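Putative lipoate-protein ligase A subunit 2 (Thermoplasma acidophilum DSM 1728, PDB 3R07) is probably one subunit of a lipoate-protein ligase, a small alpha-beta protein resembling the C-terminal domain of the bacterial enzymes. Local coordinates at residues D52-S57 with N63-D68. Residues are numbered along the deposited sequence; the frame is centred on the assembly and turned at random.
Sequences DMLRGS and NDIIRD
Ile65 is the knob here, and Met53, Leu54 and Ser57 make the hollow it fills. Its two branches divide the work. CG2, which lies anti to the backbone N, pushes in between neighbouring side chains, 3.6 Å from Met53 CB and 3.9 Å from Leu54 CG; Leu54 CD2 also touches it, and the two side chains pass each other at a slant. The other branch runs toward the turn that follows the first helix, where the methyl CD1 sits 3.6 Å from Ser57 OG. That hydroxyl also makes a weak hydrogen bond to Met53 O, 3.1 Å away, while the backbone bond from Ser57 N to Leu54 O, at 2.7 Å, ties the turn to the helix end. Beyond Ile65, Leu54 CD1 meets Ile66 CD1 more loosely, at 4.4 Å. The contact joins the end of helix 46-54 to helix 62-70 in a small fold that also has a three-stranded antiparallel sheet; its family, the lipoate protein ligase C-terminus, belongs to the SufE/NifU clan. No hydrogen bond crosses between the two segments, so the contact between them is mostly apolar. Helix 83-88 packs against the two buried residues, Leu88 on Leu54 and Phe84 and Ile85 on Ile66, while Phe69 packs on Met53. Away from Ile65, Arg55, just past the helix, reaches back to a salt bridge, NH2 to Asp52 OD1 at 2.8 Å, and its NH1 reaches Asp32 on strand 29-36.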
loop_
_atom_site.group_PDB
_atom_site.type_symbol
_atom_site.label_atom_id
_atom_site.label_comp_id
_atom_site.label_asym_id
_atom_site.label_seq_id
_atom_site.Cartn_x
_atom_site.Cartn_y
_atom_site.Cartn_z
ATOM N N ASP B 52 0.909 -22.373 -5.065
ATOM C CA ASP B 52 1.402 -23.743 -4.859
ATOM C C ASP B 52 0.296 -24.782 -4.958
ATOM O O ASP B 52 0.529 -25.903 -5.402
ATOM C CB ASP B 52 2.100 -23.868 -3.502
ATOM C CG ASP B 52 3.465 -23.190 -3.481
ATOM O OD1 ASP B 52 3.901 -22.712 -4.563
ATOM O OD2 ASP B 52 4.096 -23.135 -2.388
ATOM N N MET B 53 -0.903 -24.389 -4.543
ATOM C CA MET B 53 -2.051 -25.274 -4.521
ATOM C C MET B 53 -2.588 -25.502 -5.916
ATOM O O MET B 53 -2.817 -26.638 -6.307
ATOM C CB MET B 53 -3.134 -24.718 -3.596
ATOM C CG MET B 53 -2.770 -24.867 -2.112
ATOM S SD MET B 53 -3.919 -24.021 -1.008
ATOM C CE MET B 53 -3.331 -24.718 0.547
ATOM N N LEU B 54 -2.757 -24.421 -6.669
ATOM C CA LEU B 54 -3.197 -24.491 -8.057
ATOM C C LEU B 54 -2.202 -25.220 -8.988
ATOM O O LEU B 54 -2.619 -25.916 -9.916
ATOM C CB LEU B 54 -3.545 -23.094 -8.571
ATOM C CG LEU B 54 -4.776 -22.460 -7.913
ATOM C CD1 LEU B 54 -4.696 -20.931 -7.843
ATOM C CD2 LEU B 54 -6.036 -22.884 -8.617
ATOM N N ARG B 55 -0.903 -25.075 -8.724
ATOM C CA ARG B 55 0.151 -25.785 -9.452
ATOM C C ARG B 55 0.463 -27.212 -8.889
ATOM O O ARG B 55 0.908 -27.355 -7.736
ATOM C CB ARG B 55 1.414 -24.917 -9.449
ATOM C CG ARG B 55 2.494 -25.352 -10.445
ATOM C CD ARG B 55 3.774 -24.482 -10.441
ATOM N NE ARG B 55 4.228 -24.216 -9.088
ATOM C CZ ARG B 55 4.181 -23.027 -8.492
ATOM N NH1 ARG B 55 3.737 -21.970 -9.149
ATOM N NH2 ARG B 55 4.589 -22.898 -7.235
ATOM N N GLY B 56 0.211 -28.284 -9.645
ATOM C CA GLY B 56 -0.605 -28.297 -10.835
ATOM C C GLY B 56 -1.794 -29.195 -10.573
ATOM O O GLY B 56 -1.658 -30.405 -10.439
ATOM N N SER B 57 -2.956 -28.576 -10.461
ATOM C CA SER B 57 -4.227 -29.260 -10.393
ATOM C C SER B 57 -4.834 -29.164 -11.766
ATOM O O SER B 57 -4.148 -28.872 -12.729
ATOM C CB SER B 57 -5.146 -28.545 -9.402
ATOM O OG SER B 57 -4.541 -28.423 -8.126
ATOM N N ASN B 63 -12.219 -24.098 -8.169
ATOM C CA ASN B 63 -13.078 -23.628 -7.079
ATOM C C ASN B 63 -12.837 -24.431 -5.817
ATOM O O ASN B 63 -12.768 -23.878 -4.734
ATOM C CB ASN B 63 -14.551 -23.699 -7.477
ATOM C CG ASN B 63 -14.877 -22.828 -8.681
ATOM O OD1 ASN B 63 -14.011 -22.527 -9.505
ATOM N ND2 ASN B 63 -16.136 -22.421 -8.790
ATOM N N ASP B 64 -12.686 -25.741 -5.972
ATOM C CA ASP B 64 -12.307 -26.606 -4.853
ATOM C C ASP B 64 -11.120 -26.016 -4.105
ATOM O O ASP B 64 -11.125 -25.958 -2.879
ATOM C CB ASP B 64 -11.951 -28.027 -5.334
ATOM C CG ASP B 64 -13.143 -28.777 -5.945
ATOM O OD1 ASP B 64 -14.211 -28.146 -6.182
ATOM O OD2 ASP B 64 -12.995 -30.006 -6.196
ATOM N N ILE B 65 -10.119 -25.580 -4.867
ATOM C CA ILE B 65 -8.861 -25.040 -4.351
ATOM C C ILE B 65 -9.072 -23.651 -3.716
ATOM O O ILE B 65 -8.512 -23.367 -2.660
ATOM C CB ILE B 65 -7.771 -25.000 -5.478
ATOM C CG1 ILE B 65 -7.555 -26.391 -6.103
ATOM C CG2 ILE B 65 -6.456 -24.374 -4.991
ATOM C CD1 ILE B 65 -6.603 -27.324 -5.345
ATOM N N ILE B 66 -9.893 -22.811 -4.346
ATOM C CA ILE B 66 -10.154 -21.464 -3.835
ATOM C C ILE B 66 -10.862 -21.523 -2.468
ATOM O O ILE B 66 -10.364 -20.961 -1.464
ATOM C CB ILE B 66 -10.941 -20.590 -4.853
ATOM C CG1 ILE B 66 -10.007 -19.794 -5.767
ATOM C CG2 ILE B 66 -11.765 -19.537 -4.143
ATOM C CD1 ILE B 66 -8.666 -20.410 -6.021
ATOM N N ARG B 67 -12.005 -22.224 -2.442
ATOM C CA ARG B 67 -12.838 -22.369 -1.250
ATOM C C ARG B 67 -12.061 -23.044 -0.135
ATOM O O ARG B 67 -12.188 -22.646 1.020
ATOM C CB ARG B 67 -14.133 -23.133 -1.561
ATOM C CG ARG B 67 -15.021 -22.470 -2.623
ATOM C CD ARG B 67 -16.456 -23.057 -2.638
ATOM N NE ARG B 67 -17.158 -22.878 -3.925
ATOM C CZ ARG B 67 -17.626 -21.715 -4.405
ATOM N NH1 ARG B 67 -17.468 -20.577 -3.728
ATOM N NH2 ARG B 67 -18.247 -21.685 -5.582
ATOM N N ASP B 68 -11.249 -24.044 -0.479
ATOM C CA ASP B 68 -10.378 -24.715 0.501
ATOM C C ASP B 68 -9.470 -23.691 1.180
ATOM O O ASP B 68 -9.565 -23.495 2.399
ATOM C CB ASP B 68 -9.564 -25.852 -0.162
ATOM C CG ASP B 68 -8.263 -26.211 0.599
ATOM O OD1 ASP B 68 -7.769 -25.403 1.415
ATOM O OD2 ASP B 68 -7.702 -27.305 0.358
#